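Pyrimidine/purine nucleoside phosphorylase (Acinetobacter sp. ADP1, PDB 3HQX) probably catalyses the reversible phosphorolysis of diverse purine and pyrimidine nucleosides to the free base and ribose 1-phosphate. Local coordinates at residues A[57-71]-A[96-110]. Residues are numbered along the deposited sequence; the frame is centred on the assembly and turned at random.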
loop_
_atom_site.group_PDB
_atom_site.type_symbol
_atom_site.label_atom_id
_atom_site.label_comp_id
_atom_site.label_asym_id
_atom_site.label_seq_id
_atom_site.Cartn_x
_atom_site.Cartn_y
_atom_site.Cartn_z
ATOM N N VAL A 57 -4.313 -16.183 14.808
ATOM C CA VAL A 57 -5.512 -15.707 15.489
ATOM C C VAL A 57 -6.635 -15.506 14.449
ATOM O O VAL A 57 -6.376 -15.378 13.279
ATOM C CB VAL A 57 -5.260 -14.386 16.286
ATOM C CG1 VAL A 57 -4.127 -14.591 17.325
ATOM C CG2 VAL A 57 -4.946 -13.215 15.362
ATOM N N PRO A 58 -7.886 -15.562 14.876
ATOM C CA PRO A 58 -8.982 -15.314 13.925
ATOM C C PRO A 58 -8.896 -13.924 13.307
ATOM O O PRO A 58 -8.378 -13.014 13.945
ATOM C CB PRO A 58 -10.197 -15.374 14.808
ATOM C CG PRO A 58 -9.818 -16.242 15.903
ATOM C CD PRO A 58 -8.391 -15.978 16.193
ATOM N N GLU A 59 -9.507 -13.742 12.126
ATOM C CA GLU A 59 -9.402 -12.523 11.382
ATOM C C GLU A 59 -10.761 -12.186 10.769
ATOM O O GLU A 59 -11.486 -13.080 10.398
ATOM C CB GLU A 59 -8.366 -12.686 10.236
ATOM C CG GLU A 59 -6.949 -12.666 10.695
ATOM C CD GLU A 59 -5.955 -12.873 9.551
ATOM O OE1 GLU A 59 -6.385 -12.986 8.374
ATOM O OE2 GLU A 59 -4.762 -12.996 9.846
ATOM N N ARG A 60 -11.087 -10.900 10.659
ATOM C CA ARG A 60 -12.158 -10.475 9.759
ATOM C C ARG A 60 -11.566 -9.654 8.614
ATOM O O ARG A 60 -10.865 -8.695 8.849
ATOM C CB ARG A 60 -13.246 -9.667 10.474
ATOM C CG ARG A 60 -14.307 -9.144 9.578
ATOM C CD ARG A 60 -15.451 -8.478 10.341
ATOM N NE ARG A 60 -15.088 -7.238 11.066
ATOM C CZ ARG A 60 -15.276 -5.988 10.629
ATOM N NH1 ARG A 60 -15.722 -5.734 9.409
ATOM N NH2 ARG A 60 -14.978 -4.944 11.429
HETATM N N MSE A 61 -11.848 -10.080 7.389
HETATM C CA MSE A 61 -11.432 -9.369 6.188
HETATM C C MSE A 61 -12.601 -8.531 5.696
HETATM O O MSE A 61 -13.690 -9.056 5.427
HETATM C CB MSE A 61 -11.048 -10.365 5.105
HETATM C CG MSE A 61 -9.691 -10.985 5.311
HETATM SE SE MSE A 61 -8.231 -9.800 4.887
HETATM C CE MSE A 61 -8.476 -9.870 2.910
ATOM N N GLU A 62 -12.408 -7.221 5.666
ATOM C CA GLU A 62 -13.425 -6.282 5.239
ATOM C C GLU A 62 -13.004 -5.753 3.882
ATOM O O GLU A 62 -11.895 -5.228 3.747
ATOM C CB GLU A 62 -13.508 -5.117 6.252
ATOM C CG GLU A 62 -14.476 -4.003 5.827
ATOM C CD GLU A 62 -14.477 -2.803 6.731
ATOM O OE1 GLU A 62 -13.715 -2.758 7.731
ATOM O OE2 GLU A 62 -15.273 -1.876 6.434
ATOM N N ILE A 63 -13.907 -5.832 2.904
ATOM C CA ILE A 63 -13.603 -5.297 1.594
ATOM C C ILE A 63 -13.976 -3.823 1.601
ATOM O O ILE A 63 -15.125 -3.454 1.832
ATOM C CB ILE A 63 -14.337 -6.053 0.467
ATOM C CG1 ILE A 63 -14.026 -7.587 0.470
ATOM C CG2 ILE A 63 -13.950 -5.479 -0.902
ATOM C CD1 ILE A 63 -12.535 -7.944 0.660
ATOM N N ILE A 64 -13.003 -3.010 1.263
ATOM C CA ILE A 64 -13.125 -1.555 1.170
ATOM C C ILE A 64 -13.490 -1.111 -0.289
ATOM O O ILE A 64 -14.281 -0.174 -0.466
ATOM C CB ILE A 64 -11.809 -0.836 1.662
ATOM C CG1 ILE A 64 -11.521 -1.088 3.144
ATOM C CG2 ILE A 64 -11.865 0.678 1.331
ATOM C CD1 ILE A 64 -12.654 -0.823 4.100
ATOM N N SER A 65 -12.871 -1.775 -1.285
ATOM C CA SER A 65 -13.099 -1.524 -2.689
ATOM C C SER A 65 -12.855 -2.770 -3.507
ATOM O O SER A 65 -11.874 -3.482 -3.267
ATOM C CB SER A 65 -12.196 -0.415 -3.155
ATOM O OG SER A 65 -12.436 -0.078 -4.540
ATOM N N GLY A 66 -13.735 -3.035 -4.472
ATOM C CA GLY A 66 -13.526 -4.162 -5.366
ATOM C C GLY A 66 -14.419 -5.330 -5.079
ATOM O O GLY A 66 -15.453 -5.239 -4.374
ATOM N N GLU A 67 -14.015 -6.426 -5.676
ATOM C CA GLU A 67 -14.791 -7.665 -5.741
ATOM C C GLU A 67 -13.797 -8.797 -5.661
ATOM O O GLU A 67 -12.771 -8.765 -6.371
ATOM C CB GLU A 67 -15.520 -7.769 -7.085
ATOM C CG GLU A 67 -16.217 -9.117 -7.332
ATOM C CD GLU A 67 -16.991 -9.115 -8.581
ATOM O OE1 GLU A 67 -17.776 -8.181 -8.810
ATOM O OE2 GLU A 67 -16.786 -10.051 -9.386
ATOM N N CYS A 68 -14.080 -9.797 -4.825
ATOM C CA CYS A 68 -13.186 -10.981 -4.765
ATOM C C CYS A 68 -13.991 -12.246 -4.613
ATOM O O CYS A 68 -15.141 -12.224 -4.226
ATOM C CB CYS A 68 -12.146 -10.880 -3.614
ATOM S SG CYS A 68 -12.856 -10.732 -1.994
ATOM N N ARG A 69 -13.342 -13.359 -4.892
ATOM C CA ARG A 69 -13.868 -14.688 -4.598
ATOM C C ARG A 69 -12.918 -15.396 -3.656
ATOM O O ARG A 69 -11.709 -15.379 -3.873
ATOM C CB ARG A 69 -14.098 -15.458 -5.901
ATOM C CG ARG A 69 -15.343 -14.964 -6.579
ATOM C CD ARG A 69 -15.592 -15.540 -7.936
ATOM N NE ARG A 69 -16.845 -15.091 -8.537
ATOM C CZ ARG A 69 -17.022 -13.946 -9.199
ATOM N NH1 ARG A 69 -16.036 -12.999 -9.278
ATOM N NH2 ARG A 69 -18.229 -13.708 -9.721
ATOM N N VAL A 70 -13.471 -15.982 -2.608
ATOM C CA VAL A 70 -12.660 -16.566 -1.533
ATOM C C VAL A 70 -13.156 -17.942 -1.169
ATOM O O VAL A 70 -14.351 -18.150 -1.038
ATOM C CB VAL A 70 -12.718 -15.692 -0.246
ATOM C CG1 VAL A 70 -11.765 -16.223 0.771
ATOM C CG2 VAL A 70 -12.341 -14.259 -0.568
ATOM N N LYS A 71 -12.214 -18.860 -0.951
ATOM C CA LYS A 71 -12.522 -20.144 -0.333
ATOM C C LYS A 71 -11.936 -20.104 1.040
ATOM O O LYS A 71 -10.674 -19.993 1.202
ATOM C CB LYS A 71 -11.868 -21.292 -1.072
ATOM C CG LYS A 71 -12.507 -21.586 -2.366
ATOM C CD LYS A 71 -11.984 -22.887 -2.908
ATOM C CE LYS A 71 -12.763 -23.310 -4.138
ATOM N NZ LYS A 71 -12.667 -22.350 -5.286
ATOM N N LYS A 96 -8.173 -18.646 0.587
ATOM C CA LYS A 96 -7.591 -18.528 -0.738
ATOM C C LYS A 96 -8.431 -17.542 -1.502
ATOM O O LYS A 96 -9.641 -17.733 -1.598
ATOM C CB LYS A 96 -7.586 -19.870 -1.458
ATOM C CG LYS A 96 -6.892 -21.002 -0.672
ATOM C CD LYS A 96 -6.754 -22.278 -1.504
ATOM C CE LYS A 96 -5.862 -23.246 -0.808
ATOM N NZ LYS A 96 -6.266 -23.341 0.622
ATOM N N ILE A 97 -7.797 -16.477 -1.982
ATOM C CA ILE A 97 -8.485 -15.325 -2.488
ATOM C C ILE A 97 -8.038 -15.018 -3.917
ATOM O O ILE A 97 -6.840 -15.137 -4.266
ATOM C CB ILE A 97 -8.296 -14.118 -1.537
ATOM C CG1 ILE A 97 -9.131 -12.896 -1.984
ATOM C CG2 ILE A 97 -6.807 -13.735 -1.421
ATOM C CD1 ILE A 97 -9.378 -11.855 -0.832
ATOM N N GLU A 98 -9.005 -14.661 -4.746
ATOM C CA GLU A 98 -8.733 -14.233 -6.130
ATOM C C GLU A 98 -9.487 -12.932 -6.419
ATOM O O GLU A 98 -10.564 -12.685 -5.872
ATOM C CB GLU A 98 -9.036 -15.352 -7.158
ATOM C CG GLU A 98 -10.185 -16.190 -6.812
ATOM C CD GLU A 98 -10.384 -17.383 -7.744
ATOM O OE1 GLU A 98 -9.504 -18.245 -7.853
ATOM O OE2 GLU A 98 -11.436 -17.446 -8.357
ATOM N N THR A 99 -8.914 -12.123 -7.301
ATOM C CA THR A 99 -9.564 -10.924 -7.737
ATOM C C THR A 99 -9.139 -10.562 -9.146
ATOM O O THR A 99 -8.027 -10.923 -9.551
ATOM C CB THR A 99 -9.250 -9.733 -6.766
ATOM O OG1 THR A 99 -10.022 -8.609 -7.181
ATOM C CG2 THR A 99 -7.726 -9.403 -6.721
ATOM N N ASP A 100 -10.018 -9.905 -9.893
ATOM C CA ASP A 100 -9.711 -9.467 -11.297
ATOM C C ASP A 100 -9.410 -7.961 -11.400
ATOM O O ASP A 100 -9.099 -7.431 -12.483
ATOM C CB ASP A 100 -10.894 -9.799 -12.226
ATOM C CG ASP A 100 -11.166 -11.292 -12.328
ATOM O OD1 ASP A 100 -10.216 -12.097 -12.189
ATOM O OD2 ASP A 100 -12.346 -11.653 -12.581
ATOM N N GLU A 101 -9.567 -7.262 -10.274
ATOM C CA GLU A 101 -9.361 -5.821 -10.197
ATOM C C GLU A 101 -8.617 -5.505 -8.906
ATOM O O GLU A 101 -8.402 -6.379 -8.064
ATOM C CB GLU A 101 -10.689 -5.039 -10.201
ATOM C CG GLU A 101 -11.609 -5.246 -11.463
ATOM C CD GLU A 101 -11.097 -4.585 -12.679
ATOM O OE1 GLU A 101 -10.375 -3.570 -12.564
ATOM O OE2 GLU A 101 -11.488 -5.046 -13.779
ATOM N N VAL A 102 -8.141 -4.288 -8.790
ATOM C CA VAL A 102 -7.593 -3.846 -7.499
ATOM C C VAL A 102 -8.610 -4.103 -6.389
ATOM O O VAL A 102 -9.787 -3.756 -6.528
ATOM C CB VAL A 102 -7.157 -2.378 -7.517
ATOM C CG1 VAL A 102 -6.758 -1.883 -6.116
ATOM C CG2 VAL A 102 -5.979 -2.214 -8.525
ATOM N N LEU A 103 -8.129 -4.715 -5.321
ATOM C CA LEU A 103 -8.942 -5.022 -4.155
ATOM C C LEU A 103 -8.350 -4.344 -2.935
ATOM O O LEU A 103 -7.202 -4.643 -2.547
ATOM C CB LEU A 103 -8.974 -6.544 -3.896
ATOM C CG LEU A 103 -9.919 -7.028 -2.812
ATOM C CD1 LEU A 103 -11.394 -6.990 -3.317
ATOM C CD2 LEU A 103 -9.489 -8.370 -2.212
ATOM N N ASP A 104 -9.099 -3.415 -2.334
ATOM C CA ASP A 104 -8.649 -2.800 -1.080
ATOM C C ASP A 104 -9.352 -3.493 0.050
ATOM O O ASP A 104 -10.547 -3.753 -0.015
ATOM C CB ASP A 104 -9.035 -1.309 -1.025
ATOM C CG ASP A 104 -8.267 -0.473 -2.056
ATOM O OD1 ASP A 104 -7.230 0.110 -1.684
ATOM O OD2 ASP A 104 -8.737 -0.367 -3.217
ATOM N N TYR A 105 -8.612 -3.763 1.112
ATOM C CA TYR A 105 -9.172 -4.440 2.278
ATOM C C TYR A 105 -8.601 -3.904 3.595
ATOM O O TYR A 105 -7.535 -3.256 3.641
ATOM C CB TYR A 105 -8.969 -5.966 2.183
ATOM C CG TYR A 105 -7.526 -6.362 2.340
ATOM C CD1 TYR A 105 -6.984 -6.576 3.597
ATOM C CD2 TYR A 105 -6.696 -6.490 1.243
ATOM C CE1 TYR A 105 -5.648 -6.870 3.774
ATOM C CE2 TYR A 105 -5.343 -6.810 1.407
ATOM C CZ TYR A 105 -4.839 -6.979 2.662
ATOM O OH TYR A 105 -3.504 -7.294 2.753
ATOM N N VAL A 106 -9.368 -4.167 4.667
ATOM C CA VAL A 106 -8.846 -4.043 6.043
ATOM C C VAL A 106 -8.961 -5.433 6.685
ATOM O O VAL A 106 -10.025 -6.089 6.638
ATOM C CB VAL A 106 -9.657 -3.039 6.829
ATOM C CG1 VAL A 106 -9.183 -3.027 8.294
ATOM C CG2 VAL A 106 -9.463 -1.613 6.250
ATOM N N CYS A 107 -7.861 -5.872 7.287
ATOM C CA CYS A 107 -7.828 -7.077 8.065
ATOM C C CYS A 107 -7.894 -6.678 9.522
ATOM O O CYS A 107 -7.002 -6.018 10.051
ATOM C CB CYS A 107 -6.581 -7.884 7.753
ATOM S SG CYS A 107 -6.566 -9.489 8.546
ATOM N N HIS A 108 -8.966 -7.157 10.169
ATOM C CA HIS A 108 -9.227 -6.928 11.568
ATOM C C HIS A 108 -8.780 -8.143 12.360
ATOM O O HIS A 108 -9.221 -9.253 12.107
ATOM C CB HIS A 108 -10.724 -6.729 11.791
ATOM C CG HIS A 108 -11.296 -5.536 11.116
ATOM N ND1 HIS A 108 -11.804 -5.562 9.832
ATOM C CD2 HIS A 108 -11.425 -4.262 11.547
ATOM C CE1 HIS A 108 -12.223 -4.345 9.520
ATOM N NE2 HIS A 108 -12.019 -3.547 10.534
ATOM N N LEU A 109 -7.900 -7.938 13.333
ATOM C CA LEU A 109 -7.505 -9.022 14.249
ATOM C C LEU A 109 -8.625 -9.364 15.244
ATOM O O LEU A 109 -9.203 -8.492 15.885
ATOM C CB LEU A 109 -6.207 -8.687 14.967
ATOM C CG LEU A 109 -4.877 -8.904 14.230
ATOM C CD1 LEU A 109 -3.738 -8.847 15.256
ATOM C CD2 LEU A 109 -4.799 -10.226 13.492
ATOM N N GLU A 110 -9.003 -10.618 15.410
ATOM C CA GLU A 110 -10.172 -10.963 16.242
ATOM C C GLU A 110 -9.895 -11.947 17.378
ATOM O O GLU A 110 -8.786 -12.076 17.861
ATOM C CB GLU A 110 -11.293 -11.553 15.394
ATOM C CG GLU A 110 -11.865 -10.653 14.327
ATOM C CD GLU A 110 -12.657 -9.496 14.857
ATOM O OE1 GLU A 110 -12.993 -9.491 16.046
ATOM O OE2 GLU A 110 -12.970 -8.602 14.070
HETATM O O HOH W 1 -11.131 -1.483 -6.808
HETATM O O HOH W 2 -11.415 -6.116 -6.912
HETATM O O HOH W 3 -12.666 -9.507 -9.103
#
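R60 lays its guanidinium flat on one face of the H108 ring, centres 3.8 Å apart and planes only 12° from parallel. The R60 chain runs extended as far as CD, then bends at chi3 (66°), which folds the group over the imidazole, and V106 CG1 packs on the ring's opposite face. Beneath the stack, the R60 and H108 backbones form a hydrogen-bonded antiparallel pair, H108 N reaching R60 O at 2.8 Å. R60 also makes a long salt bridge to E110, NE to OE2 3.9 Å, while S86 hydrogen-bonds its NH1.

On the other side of this sheet, selenomethionine M61 curls back so that CE makes a CH-pi contact over the Y105 ring, 4.0 Å from its centroid, and SE, oblique to the ring and 3.8 Å from C107 CB, a Met-aromatic one. Farther along, I64 and S65 both face D104 in a classic beta bulge: I64 N donates to D104 O at 2.9 Å, S65 N only weakly. The chain turns a corner at I64. Beyond the intervening loops, a separate antiparallel ladder pairs R69 to K71 with K96 to E98; in it V70 CG2 packs on I97 CG1 at 3.8 Å.

Each segment thus passes from one sheet of the cupin fold to the other, with one ladder in each sheet. Strand 59-63 lies between 103-109 and 86-89, strand 67-72 between 94-98 and 79-82, and at the bulge D104 binds K17 and S18 of the second subunit.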